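PDB 3EXR: RmpD (Hexulose-6-phosphate synthase) from Streptococcus mutans, which is a TIM-barrel protein of the orotidine 5'-phosphate decarboxylase/HUMPS family and pairs with a second copy of itself. Local coordinates for residues W122-A127 / L158-K163; A138-S143 / E151-K156; K183-E186 / T192-A195; I114-Y119 / Q128-A133. One frame throughout, in Å; residues are numbered along the deposited sequence.

Interaction 1: W122-A127 / L158-K163; sequences WTYDQA and LNKVKK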
loop_
_atom_site.group_PDB
_atom_site.type_symbol
_atom_site.label_atom_id
_atom_site.label_comp_id
_atom_site.label_asym_id
_atom_site.label_seq_id
_atom_site.Cartn_x
_atom_site.Cartn_y
_atom_site.Cartn_z
ATOM N N TRP A 122 5.914 0.078 14.782
ATOM C CA TRP A 122 4.828 0.878 15.330
ATOM C C TRP A 122 4.857 0.820 16.851
ATOM O O TRP A 122 5.383 -0.141 17.423
ATOM C CB TRP A 122 3.470 0.403 14.796
ATOM C CG TRP A 122 3.174 -0.979 15.179
ATOM C CD1 TRP A 122 3.535 -2.096 14.509
ATOM C CD2 TRP A 122 2.500 -1.418 16.372
ATOM N NE1 TRP A 122 3.112 -3.212 15.198
ATOM C CE2 TRP A 122 2.471 -2.822 16.341
ATOM C CE3 TRP A 122 1.888 -0.760 17.440
ATOM C CZ2 TRP A 122 1.876 -3.575 17.340
ATOM C CZ3 TRP A 122 1.320 -1.501 18.443
ATOM C CH2 TRP A 122 1.305 -2.904 18.382
ATOM N N THR A 123 4.309 1.844 17.490
ATOM C CA THR A 123 4.301 1.954 18.948
ATOM C C THR A 123 2.874 1.996 19.529
ATOM O O THR A 123 1.896 2.275 18.821
ATOM C CB THR A 123 5.022 3.248 19.400
ATOM O OG1 THR A 123 4.257 4.383 18.982
ATOM C CG2 THR A 123 6.414 3.373 18.796
ATOM N N TYR A 124 2.760 1.746 20.833
ATOM C CA TYR A 124 1.486 1.892 21.525
ATOM C C TYR A 124 1.029 3.373 21.633
ATOM O O TYR A 124 -0.166 3.652 21.729
ATOM C CB TYR A 124 1.559 1.245 22.898
ATOM C CG TYR A 124 1.747 -0.263 22.835
ATOM C CD1 TYR A 124 0.733 -1.073 22.330
ATOM C CD2 TYR A 124 2.922 -0.875 23.286
ATOM C CE1 TYR A 124 0.877 -2.466 22.272
ATOM C CE2 TYR A 124 3.075 -2.280 23.236
ATOM C CZ TYR A 124 2.050 -3.057 22.712
ATOM O OH TYR A 124 2.158 -4.440 22.662
ATOM N N ASP A 125 1.973 4.312 21.606
ATOM C CA ASP A 125 1.608 5.725 21.577
ATOM C C ASP A 125 0.916 6.054 20.252
ATOM O O ASP A 125 -0.109 6.740 20.238
ATOM C CB ASP A 125 2.830 6.619 21.830
ATOM C CG ASP A 125 3.409 6.409 23.224
ATOM O OD1 ASP A 125 2.626 6.273 24.191
ATOM O OD2 ASP A 125 4.629 6.323 23.403
ATOM N N GLN A 126 1.432 5.507 19.157
ATOM C CA GLN A 126 0.758 5.634 17.859
ATOM C C GLN A 126 -0.615 4.964 17.909
ATOM O O GLN A 126 -1.615 5.540 17.464
ATOM C CB GLN A 126 1.616 5.026 16.744
ATOM C CG GLN A 126 2.925 5.755 16.459
ATOM C CD GLN A 126 3.815 5.010 15.458
ATOM O OE1 GLN A 126 3.751 3.791 15.345
ATOM N NE2 GLN A 126 4.645 5.750 14.733
ATOM N N ALA A 127 -0.673 3.748 18.457
ATOM C CA ALA A 127 -1.942 3.031 18.532
ATOM C C ALA A 127 -3.003 3.845 19.263
ATOM O O ALA A 127 -4.155 3.878 18.848
ATOM C CB ALA A 127 -1.758 1.657 19.178
ATOM N N LEU A 158 1.674 -13.008 21.155
ATOM C CA LEU A 158 0.449 -13.060 21.920
ATOM C C LEU A 158 0.314 -11.867 22.893
ATOM O O LEU A 158 -0.763 -11.299 23.040
ATOM C CB LEU A 158 0.293 -14.414 22.611
ATOM C CG LEU A 158 0.150 -15.545 21.584
ATOM C CD1 LEU A 158 0.254 -16.865 22.295
ATOM C CD2 LEU A 158 -1.144 -15.491 20.789
ATOM N N ASN A 159 1.415 -11.480 23.532
ATOM C CA ASN A 159 1.399 -10.343 24.454
ATOM C C ASN A 159 0.968 -9.043 23.782
ATOM O O ASN A 159 0.243 -8.235 24.375
ATOM C CB ASN A 159 2.767 -10.119 25.084
ATOM C CG ASN A 159 3.097 -11.112 26.178
ATOM O OD1 ASN A 159 4.281 -11.279 26.541
ATOM N ND2 ASN A 159 2.080 -11.772 26.711
ATOM N N LYS A 160 1.447 -8.829 22.570
ATOM C CA LYS A 160 1.106 -7.612 21.835
ATOM C C LYS A 160 -0.362 -7.616 21.406
ATOM O O LYS A 160 -1.067 -6.619 21.520
ATOM C CB LYS A 160 2.057 -7.402 20.651
ATOM C CG LYS A 160 3.533 -7.289 21.082
ATOM C CD LYS A 160 4.416 -6.694 20.004
ATOM C CE LYS A 160 4.176 -5.212 19.852
ATOM N NZ LYS A 160 5.190 -4.620 18.908
ATOM N N VAL A 161 -0.829 -8.758 20.915
ATOM C CA VAL A 161 -2.254 -8.928 20.633
ATOM C C VAL A 161 -3.075 -8.623 21.870
ATOM O O VAL A 161 -4.028 -7.846 21.805
ATOM C CB VAL A 161 -2.568 -10.308 20.039
ATOM C CG1 VAL A 161 -4.078 -10.514 19.918
ATOM C CG2 VAL A 161 -1.842 -10.465 18.667
ATOM N N LYS A 162 -2.709 -9.220 23.003
ATOM C CA LYS A 162 -3.436 -8.994 24.241
ATOM C C LYS A 162 -3.470 -7.524 24.638
ATOM O O LYS A 162 -4.515 -7.021 25.057
ATOM C CB LYS A 162 -2.832 -9.828 25.370
ATOM C CG LYS A 162 -3.162 -11.283 25.257
ATOM C CD LYS A 162 -2.192 -12.130 26.057
ATOM C CE LYS A 162 -2.473 -13.610 25.899
ATOM N NZ LYS A 162 -1.624 -14.488 26.822
ATOM N N LYS A 163 -2.339 -6.848 24.483
ATOM C CA LYS A 163 -2.242 -5.440 24.875
ATOM C C LYS A 163 -3.094 -4.540 23.995
ATOM O O LYS A 163 -3.729 -3.611 24.486
ATOM C CB LYS A 163 -0.789 -4.979 24.883
ATOM C CG LYS A 163 -0.585 -3.494 25.290
ATOM C CD LYS A 163 -1.122 -3.172 26.690
ATOM C CE LYS A 163 -0.168 -2.260 27.487
ATOM N NZ LYS A 163 -0.001 -0.889 26.931
HETATM O O HOH W 1 4.427 -1.952 19.294
#

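Interaction 2: A138-S143 / E151-K156; sequences AIYHQS and ETWGEK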
loop_
_atom_site.group_PDB
_atom_site.type_symbol
_atom_site.label_atom_id
_atom_site.label_comp_id
_atom_site.label_asym_id
_atom_site.label_seq_id
_atom_site.Cartn_x
_atom_site.Cartn_y
_atom_site.Cartn_z
ATOM N N ALA A 138 -7.268 -3.216 14.263
ATOM C CA ALA A 138 -5.865 -3.399 13.895
ATOM C C ALA A 138 -5.631 -4.819 13.443
ATOM O O ALA A 138 -6.226 -5.753 13.987
ATOM C CB ALA A 138 -4.962 -3.069 15.055
ATOM N N ILE A 139 -4.743 -4.978 12.454
ATOM C CA ILE A 139 -4.431 -6.299 11.909
ATOM C C ILE A 139 -3.009 -6.658 12.312
ATOM O O ILE A 139 -2.048 -5.997 11.903
ATOM C CB ILE A 139 -4.478 -6.300 10.345
ATOM C CG1 ILE A 139 -5.713 -5.578 9.769
ATOM C CG2 ILE A 139 -4.325 -7.704 9.824
ATOM C CD1 ILE A 139 -7.009 -6.054 10.259
ATOM N N TYR A 140 -2.891 -7.718 13.098
ATOM C CA TYR A 140 -1.608 -8.182 13.622
ATOM C C TYR A 140 -1.172 -9.464 12.901
ATOM O O TYR A 140 -1.944 -10.422 12.838
ATOM C CB TYR A 140 -1.698 -8.419 15.155
ATOM C CG TYR A 140 -0.354 -8.604 15.805
ATOM C CD1 TYR A 140 0.270 -7.546 16.469
ATOM C CD2 TYR A 140 0.323 -9.828 15.720
ATOM C CE1 TYR A 140 1.537 -7.688 17.025
ATOM C CE2 TYR A 140 1.598 -9.978 16.273
ATOM C CZ TYR A 140 2.189 -8.898 16.930
ATOM O OH TYR A 140 3.422 -9.036 17.499
ATOM N N HIS A 141 0.054 -9.460 12.362
ATOM C CA HIS A 141 0.644 -10.582 11.636
ATOM C C HIS A 141 1.596 -11.363 12.511
ATOM O O HIS A 141 2.418 -10.774 13.226
ATOM C CB HIS A 141 1.455 -10.058 10.441
ATOM C CG HIS A 141 0.614 -9.433 9.373
ATOM N ND1 HIS A 141 0.020 -8.193 9.501
ATOM C CD2 HIS A 141 0.268 -9.893 8.154
ATOM C CE1 HIS A 141 -0.656 -7.924 8.398
ATOM N NE2 HIS A 141 -0.528 -8.948 7.571
ATOM N N GLN A 142 1.527 -12.695 12.435
ATOM C CA GLN A 142 2.557 -13.494 13.090
ATOM C C GLN A 142 3.949 -13.009 12.665
ATOM O O GLN A 142 4.201 -12.660 11.495
ATOM C CB GLN A 142 2.415 -14.983 12.793
ATOM C CG GLN A 142 3.195 -15.789 13.823
ATOM C CD GLN A 142 3.289 -17.279 13.547
ATOM O OE1 GLN A 142 2.765 -17.784 12.547
ATOM N NE2 GLN A 142 3.977 -17.997 14.443
ATOM N N SER A 143 4.871 -12.952 13.620
ATOM C CA SER A 143 6.250 -12.617 13.302
ATOM C C SER A 143 6.710 -13.492 12.139
ATOM O O SER A 143 6.516 -14.716 12.178
ATOM C CB SER A 143 7.123 -12.810 14.545
ATOM O OG SER A 143 6.849 -11.726 15.442
ATOM N N GLU A 151 6.386 -22.162 13.038
ATOM C CA GLU A 151 6.345 -22.118 14.483
ATOM C C GLU A 151 4.965 -21.792 15.005
ATOM O O GLU A 151 4.168 -21.188 14.320
ATOM C CB GLU A 151 7.339 -21.108 14.999
ATOM C CG GLU A 151 8.737 -21.602 14.993
ATOM C CD GLU A 151 9.693 -20.691 15.722
ATOM O OE1 GLU A 151 9.336 -20.110 16.776
ATOM O OE2 GLU A 151 10.817 -20.588 15.234
ATOM N N THR A 152 4.700 -22.203 16.230
ATOM C CA THR A 152 3.549 -21.717 16.959
ATOM C C THR A 152 3.663 -20.199 17.107
ATOM O O THR A 152 4.735 -19.640 16.984
ATOM C CB THR A 152 3.452 -22.366 18.350
ATOM O OG1 THR A 152 2.118 -22.294 18.840
ATOM C CG2 THR A 152 4.390 -21.692 19.331
ATOM N N TRP A 153 2.542 -19.564 17.390
ATOM C CA TRP A 153 2.551 -18.183 17.835
ATOM C C TRP A 153 3.296 -18.046 19.149
ATOM O O TRP A 153 2.904 -18.622 20.137
ATOM C CB TRP A 153 1.133 -17.656 17.996
ATOM C CG TRP A 153 0.540 -17.188 16.724
ATOM C CD1 TRP A 153 0.228 -17.930 15.646
ATOM C CD2 TRP A 153 0.174 -15.844 16.405
ATOM N NE1 TRP A 153 -0.301 -17.147 14.662
ATOM C CE2 TRP A 153 -0.350 -15.857 15.105
ATOM C CE3 TRP A 153 0.234 -14.641 17.094
ATOM C CZ2 TRP A 153 -0.803 -14.710 14.485
ATOM C CZ3 TRP A 153 -0.212 -13.508 16.474
ATOM C CH2 TRP A 153 -0.723 -13.545 15.185
ATOM N N GLY A 154 4.356 -17.252 19.160
ATOM C CA GLY A 154 5.139 -17.097 20.364
ATOM C C GLY A 154 4.497 -16.185 21.390
ATOM O O GLY A 154 3.575 -15.452 21.081
ATOM N N GLU A 155 4.998 -16.224 22.617
ATOM C CA GLU A 155 4.403 -15.429 23.670
ATOM C C GLU A 155 4.473 -13.930 23.429
ATOM O O GLU A 155 3.567 -13.208 23.786
ATOM C CB GLU A 155 4.968 -15.776 25.044
ATOM C CG GLU A 155 4.611 -17.158 25.501
ATOM C CD GLU A 155 3.115 -17.350 25.706
ATOM O OE1 GLU A 155 2.506 -16.594 26.480
ATOM O OE2 GLU A 155 2.556 -18.241 25.078
ATOM N N LYS A 156 5.579 -13.486 22.848
ATOM C CA LYS A 156 5.750 -12.072 22.524
ATOM C C LYS A 156 4.639 -11.593 21.585
ATOM O O LYS A 156 4.040 -10.556 21.834
ATOM C CB LYS A 156 7.102 -11.788 21.934
HETATM O O HOH W 2 5.100 -16.109 16.650
HETATM O O HOH W 3 3.192 -20.449 12.025
#

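Interaction 3: K183-E186 / T192-A195; sequences KLFE and TFIA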
loop_
_atom_site.group_PDB
_atom_site.type_symbol
_atom_site.label_atom_id
_atom_site.label_comp_id
_atom_site.label_asym_id
_atom_site.label_seq_id
_atom_site.Cartn_x
_atom_site.Cartn_y
_atom_site.Cartn_z
ATOM N N LYS A 183 -6.659 -23.404 19.054
ATOM C CA LYS A 183 -6.562 -23.596 20.507
ATOM C C LYS A 183 -5.428 -22.781 21.178
ATOM O O LYS A 183 -5.520 -22.452 22.350
ATOM C CB LYS A 183 -6.492 -25.099 20.876
ATOM C CG LYS A 183 -5.234 -25.835 20.473
ATOM C CD LYS A 183 -5.244 -27.281 20.966
ATOM C CE LYS A 183 -6.308 -28.134 20.269
ATOM N NZ LYS A 183 -6.171 -28.193 18.790
ATOM N N LEU A 184 -4.389 -22.416 20.423
ATOM C CA LEU A 184 -3.328 -21.513 20.930
ATOM C C LEU A 184 -3.882 -20.210 21.476
ATOM O O LEU A 184 -3.290 -19.591 22.366
ATOM C CB LEU A 184 -2.360 -21.110 19.806
ATOM C CG LEU A 184 -1.658 -22.199 19.026
ATOM C CD1 LEU A 184 -0.835 -21.576 17.882
ATOM C CD2 LEU A 184 -0.819 -23.009 19.968
ATOM N N PHE A 185 -4.982 -19.773 20.883
ATOM C CA PHE A 185 -5.590 -18.494 21.183
ATOM C C PHE A 185 -6.658 -18.556 22.265
ATOM O O PHE A 185 -7.339 -17.569 22.511
ATOM C CB PHE A 185 -6.205 -17.917 19.916
ATOM C CG PHE A 185 -5.177 -17.488 18.881
ATOM C CD1 PHE A 185 -4.600 -16.231 18.939
ATOM C CD2 PHE A 185 -4.799 -18.356 17.862
ATOM C CE1 PHE A 185 -3.664 -15.835 17.949
ATOM C CE2 PHE A 185 -3.869 -17.980 16.903
ATOM C CZ PHE A 185 -3.290 -16.725 16.955
ATOM N N GLU A 186 -6.791 -19.703 22.921
ATOM C CA GLU A 186 -7.783 -19.866 23.972
ATOM C C GLU A 186 -7.645 -18.740 24.999
ATOM O O GLU A 186 -6.541 -18.405 25.425
ATOM C CB GLU A 186 -7.647 -21.249 24.630
ATOM C CG GLU A 186 -8.925 -21.783 25.321
ATOM C CD GLU A 186 -9.320 -21.029 26.599
ATOM O OE1 GLU A 186 -8.414 -20.679 27.372
ATOM O OE2 GLU A 186 -10.529 -20.753 26.818
ATOM N N THR A 192 -11.262 -11.260 14.669
ATOM C CA THR A 192 -11.305 -11.965 13.405
ATOM C C THR A 192 -10.046 -12.768 13.184
ATOM O O THR A 192 -8.942 -12.268 13.455
ATOM C CB THR A 192 -11.444 -10.964 12.233
ATOM O OG1 THR A 192 -12.676 -10.240 12.340
ATOM C CG2 THR A 192 -11.470 -11.703 10.886
ATOM N N PHE A 193 -10.212 -13.994 12.682
ATOM C CA PHE A 193 -9.089 -14.822 12.213
ATOM C C PHE A 193 -9.064 -14.738 10.673
ATOM O O PHE A 193 -10.062 -15.056 10.028
ATOM C CB PHE A 193 -9.255 -16.274 12.647
ATOM C CG PHE A 193 -9.037 -16.477 14.127
ATOM C CD1 PHE A 193 -7.746 -16.577 14.645
ATOM C CD2 PHE A 193 -10.111 -16.521 15.000
ATOM C CE1 PHE A 193 -7.548 -16.744 16.034
ATOM C CE2 PHE A 193 -9.911 -16.695 16.372
ATOM C CZ PHE A 193 -8.636 -16.803 16.878
ATOM N N ILE A 194 -7.940 -14.314 10.087
ATOM C CA ILE A 194 -7.839 -14.146 8.625
ATOM C C ILE A 194 -7.051 -15.322 8.058
ATOM O O ILE A 194 -5.854 -15.432 8.299
ATOM C CB ILE A 194 -7.115 -12.847 8.249
ATOM C CG1 ILE A 194 -7.788 -11.622 8.873
ATOM C CG2 ILE A 194 -7.044 -12.733 6.726
ATOM C CD1 ILE A 194 -6.959 -10.338 8.702
ATOM N N ALA A 195 -7.738 -16.196 7.329
ATOM C CA ALA A 195 -7.128 -17.319 6.656
ATOM C C ALA A 195 -7.016 -16.975 5.183
ATOM O O ALA A 195 -7.636 -16.022 4.709
ATOM C CB ALA A 195 -7.960 -18.584 6.851
#

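Interaction 4: I114-Y119 / Q128-A133; sequences IQVELY and QQWLDA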
loop_
_atom_site.group_PDB
_atom_site.type_symbol
_atom_site.label_atom_id
_atom_site.label_comp_id
_atom_site.label_asym_id
_atom_site.label_seq_id
_atom_site.Cartn_x
_atom_site.Cartn_y
_atom_site.Cartn_z
ATOM N N ILE A 114 -12.237 1.797 9.100
ATOM C CA ILE A 114 -10.825 1.667 8.783
ATOM C C ILE A 114 -10.180 0.644 9.732
ATOM O O ILE A 114 -10.549 0.520 10.922
ATOM C CB ILE A 114 -10.124 3.048 8.857
ATOM C CG1 ILE A 114 -10.824 4.038 7.923
ATOM C CG2 ILE A 114 -8.631 2.954 8.541
ATOM C CD1 ILE A 114 -10.895 3.648 6.478
ATOM N N GLN A 115 -9.237 -0.112 9.172
ATOM C CA GLN A 115 -8.415 -1.066 9.924
ATOM C C GLN A 115 -6.957 -0.690 9.712
ATOM O O GLN A 115 -6.547 -0.456 8.584
ATOM C CB GLN A 115 -8.619 -2.488 9.387
ATOM C CG GLN A 115 -10.063 -2.971 9.260
ATOM C CD GLN A 115 -10.124 -4.386 8.724
ATOM O OE1 GLN A 115 -9.659 -4.626 7.600
ATOM N NE2 GLN A 115 -10.615 -5.340 9.544
ATOM N N VAL A 116 -6.168 -0.696 10.784
ATOM C CA VAL A 116 -4.751 -0.388 10.696
ATOM C C VAL A 116 -3.936 -1.686 10.532
ATOM O O VAL A 116 -3.909 -2.575 11.396
ATOM C CB VAL A 116 -4.224 0.360 11.914
ATOM C CG1 VAL A 116 -2.750 0.743 11.700
ATOM C CG2 VAL A 116 -5.030 1.637 12.162
ATOM N N GLU A 117 -3.231 -1.758 9.408
ATOM C CA GLU A 117 -2.292 -2.834 9.092
ATOM C C GLU A 117 -0.949 -2.589 9.765
ATOM O O GLU A 117 -0.313 -1.570 9.530
ATOM C CB GLU A 117 -2.132 -2.961 7.564
ATOM C CG GLU A 117 -3.215 -3.834 6.906
ATOM C CD GLU A 117 -2.999 -5.338 7.059
ATOM O OE1 GLU A 117 -2.055 -5.741 7.764
ATOM O OE2 GLU A 117 -3.772 -6.124 6.474
ATOM N N LEU A 118 -0.554 -3.514 10.634
ATOM C CA LEU A 118 0.617 -3.348 11.497
ATOM C C LEU A 118 1.852 -3.947 10.862
ATOM O O LEU A 118 1.948 -5.172 10.728
ATOM C CB LEU A 118 0.341 -3.965 12.872
ATOM C CG LEU A 118 -0.837 -3.375 13.646
ATOM C CD1 LEU A 118 -1.066 -4.149 14.923
ATOM C CD2 LEU A 118 -0.633 -1.914 13.999
ATOM N N TYR A 119 2.753 -3.058 10.416
ATOM C CA TYR A 119 4.054 -3.411 9.857
ATOM C C TYR A 119 5.140 -2.542 10.468
ATOM O O TYR A 119 4.942 -1.346 10.691
ATOM C CB TYR A 119 4.070 -3.216 8.336
ATOM C CG TYR A 119 3.323 -4.314 7.593
ATOM C CD1 TYR A 119 3.993 -5.415 7.081
ATOM C CD2 TYR A 119 1.930 -4.292 7.474
ATOM C CE1 TYR A 119 3.323 -6.416 6.419
ATOM C CE2 TYR A 119 1.243 -5.309 6.832
ATOM C CZ TYR A 119 1.948 -6.369 6.300
ATOM O OH TYR A 119 1.291 -7.382 5.633
ATOM N N GLN A 128 -2.619 4.561 20.323
ATOM C CA GLN A 128 -3.610 5.373 21.038
ATOM C C GLN A 128 -4.080 6.541 20.152
ATOM O O GLN A 128 -5.230 6.952 20.209
ATOM C CB GLN A 128 -3.052 5.866 22.391
ATOM C CG GLN A 128 -4.058 6.615 23.249
ATOM C CD GLN A 128 -5.205 5.730 23.704
ATOM O OE1 GLN A 128 -4.981 4.660 24.284
ATOM N NE2 GLN A 128 -6.431 6.134 23.402
ATOM N N GLN A 129 -3.190 7.065 19.313
ATOM C CA GLN A 129 -3.579 8.109 18.371
ATOM C C GLN A 129 -4.628 7.597 17.370
ATOM O O GLN A 129 -5.571 8.308 17.049
ATOM C CB GLN A 129 -2.366 8.666 17.643
ATOM C CG GLN A 129 -1.407 9.429 18.518
ATOM C CD GLN A 129 -0.352 10.032 17.655
ATOM O OE1 GLN A 129 -0.631 10.968 16.900
ATOM N NE2 GLN A 129 0.843 9.461 17.693
ATOM N N TRP A 130 -4.497 6.340 16.931
ATOM C CA TRP A 130 -5.493 5.778 16.032
ATOM C C TRP A 130 -6.851 5.727 16.737
ATOM O O TRP A 130 -7.851 6.167 16.185
ATOM C CB TRP A 130 -5.100 4.367 15.498
ATOM C CG TRP A 130 -3.704 4.295 14.928
ATOM C CD1 TRP A 130 -3.036 5.277 14.265
ATOM C CD2 TRP A 130 -2.815 3.179 14.994
ATOM N NE1 TRP A 130 -1.777 4.850 13.925
ATOM C CE2 TRP A 130 -1.607 3.569 14.379
ATOM C CE3 TRP A 130 -2.903 1.891 15.555
ATOM C CZ2 TRP A 130 -0.512 2.709 14.262
ATOM C CZ3 TRP A 130 -1.802 1.053 15.462
ATOM C CH2 TRP A 130 -0.627 1.462 14.821
ATOM N N LEU A 131 -6.873 5.236 17.978
ATOM C CA LEU A 131 -8.124 5.145 18.742
ATOM C C LEU A 131 -8.769 6.524 18.891
ATOM O O LEU A 131 -9.976 6.685 18.700
ATOM C CB LEU A 131 -7.870 4.548 20.135
ATOM C CG LEU A 131 -7.487 3.062 20.177
ATOM C CD1 LEU A 131 -6.980 2.684 21.554
ATOM C CD2 LEU A 131 -8.621 2.112 19.790
ATOM N N ASP A 132 -7.937 7.507 19.215
ATOM C CA ASP A 132 -8.422 8.886 19.433
ATOM C C ASP A 132 -9.007 9.459 18.165
ATOM O O ASP A 132 -9.894 10.315 18.229
ATOM C CB ASP A 132 -7.298 9.797 19.915
ATOM C CG ASP A 132 -6.828 9.471 21.314
ATOM O OD1 ASP A 132 -7.516 8.719 22.042
ATOM O OD2 ASP A 132 -5.746 9.964 21.705
ATOM N N ALA A 133 -8.490 8.978 17.022
ATOM C CA ALA A 133 -8.968 9.384 15.691
ATOM C C ALA A 133 -10.198 8.592 15.237
ATOM O O ALA A 133 -10.676 8.790 14.110
ATOM C CB ALA A 133 -7.834 9.278 14.648
#

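Interaction 1: W122-A127 / L158-K163
Tyr-124 reaches out from the first turn of helix 124-132 and lays its ring against Lys-160 and Lys-163, one turn apart on helix 155-167. The tight part is where the phenol meets the carbon chains. Tyr-124 OH rests 3.4 Å from Lys-160 CA and also meets CB, CG and CE of that residue, so the lysine chain lines one side of the hydroxyl with carbon. Lys-163 CG touches Tyr-124 CE1 at 3.5 Å. The two ammonium ends form the looser side. With CG anti to the backbone N (chi1 -180°) and later bends in the chain, exposed Lys-163 carries NZ over the tyrosine face, 4.6 Å from the ring centroid and 14° off the normal. Lys-160, bent at chi3 (73°), turns instead to Trp-122: NZ stands 4.4 Å from the centroid of the six-membered ring, an off-centre cation-pi contact. Here a water accepts from Lys-160 NZ at 2.8 Å and donates to Trp-122 O at 2.8 Å, bridging helix and loop. Within segment 122-127, Thr-123 and Gln-126 form a capping box: Gln-126 N donates to Thr-123 OG1, and Thr-123 N to Gln-126 OE1, which fixes the start of the helix. Leu-164 packs on both aromatic rings. Helix 124-132 and the loop leading into it thus meet helix 155-167 at the surface through aromatic rings and lysine chains, whose ammonium groups probably gain from the ring electrons while the water also solvates one of them.

Interaction 2: A138-S143 / E151-K156
Gln-142 turns CG anti to its own N (chi1 -162°) and runs on extended, laying its carbons and amide along one face of the Trp-153 indole, whose own first torsion, with CG beside the backbone N, swings the ring back toward strand 137-141. Gln-142 CB sits 3.6 Å from Trp-153 CZ2, and Gln-142 CG stands 3.8 Å from the centroid of the five-membered ring, a CH-pi contact almost on the normal. Farther out, the amide stacks on the indole with planes 10° apart. The amide nitrogen also reaches past the indole: Gln-142 NE2 donates to Glu-151 O over 3.2 Å, nearly straight at 172° but from above the carbonyl plane. A water accepts from Gln-142 NE2 and from Gly-154 N, tying the amide to the N-cap of helix 155-167. At the far end of the indole Trp-153 CZ3 lies 3.8 Å from Tyr-140 CD2, the tyrosine meeting the indole at its edge. The indole nitrogen is held by Gly-175 O, and Tyr-140 OH by Asp-157 OD1. The contact closes the excursion from strand 137-141 through helix 144-149 into helix 155-167; Trp-153 is thereby wedged between the end of that strand, Val-173 of strand 170-174 and Leu-158 of helix 155-167.

Interaction 3: K183-E186 / T192-A195
Phe-193 drives the edge of its ring into the face of Phe-185, the aromatic pair that joins strand 192-195 to the 3-10 segment that ends at Phe-185. Along the strand, Thr-192 comes first and turns its side chain to the barrel interior, touching Ser-172 and Gln-9 of the flanking strands. Phe-193 follows and points outward, toward Phe-185. With CG anti to the carbonyl carbon (chi1 -72°) its ring offers CE1 and CZ to Phe-185: CE1 makes the closest approach, 3.7 Å from Phe-185 CD2 and 3.8 Å from Phe-185 CG. Phe-193 CZ is beside it, 4.0 Å from Phe-185 CB. The ring centroids are 5.2 Å apart and the planes 75° apart, a T-shaped stack in which Phe-193 CE1 stands above the Phe-185 face but displaced toward its rim. Next, Ile-194 turns inward again, onto Ser-172, Gln-9 and Ala-11, while its carbonyl O takes a hydrogen bond from Thr-174 OG1. Ala-195 ends the strand, its backbone paired with Gln-9 of strand 7-12, where the eighth strand meets the first and the TIM barrel closes. Across the strand's partner segment, Glu-186 N bonds to Lys-183 O at 3.1 Å. Trp-220 of the C-terminal helix 205-220 packs on both phenylalanines, and Val-173 of strand 170-174 touches both as well. The pair is buried and purely apolar: the slightly positive C-H rim of Phe-193 probably faces the electron-rich face of Phe-185, a weak electrostatic preference added to dispersion, joining loop to strand without any polar group.

Interaction 4: I114-Y119 / Q128-A133
Val-116 presses its two methyls onto the Trp-130 indole inside a beta-alpha-beta unit of the TIM barrel, in which strand 113-117 leads through helix 124-132 to strand 137-141. Followed outward, the valine first brings CB to 4.2 Å from Trp-130 CE3, the outer fringe of the contact. CG2 then reaches Trp-130 CD2 at 3.9 Å, near the fusion of the two rings. CG1, placed anti to the backbone N (chi1 -176°), goes farther over the six-membered ring and stands 3.7 Å from its centroid, 6° off the normal, a CH-pi contact over the face. The valine and tryptophan side chains cross at about a right angle, and the branched end lies on the face of the indole. Ile-135 and Cys-90 also touch Val-116, while Met-97 of helix 94-107 and Phe-169 pack on Trp-130, closing an apolar layer between sheet and helices. On the outer side of helix 124-132, Gln-128 NE2 donates to Asp-132 OD1 over 3.1 Å, one turn along. Beyond the valine, Leu-118 supplies a second point of contact: its CD2 comes equally near two atoms of the benzene part, Trp-130 CH2 and CZ3, at 3.5 Å from each.

How the interactions relate
All four contacts lie on one barrel; interactions 2, 3 and 4 reach its sheet, and interaction 1 joins two of its helices. Interactions 1 and 4 both use helix 124-132, with centres about 10 Å apart, and Trp-122 CB touches Trp-130 CH2 at 4.2 Å. Interaction 2 is nested in the chain loop closed by interaction 1; both use helix 155-167, and Val-161 CG2 packs on Tyr-140 CD2 at 3.7 Å. Interaction 3 continues the aromatic cluster, as Phe-185 CZ meets Trp-153 CE2 of interaction 2 at 3.6 Å. Neighbouring strands join interactions 2 and 4, with Ile-139 N 2.8 Å from Val-116 O, whereas interactions 3 and 4 do not touch, their centres about 21 Å apart.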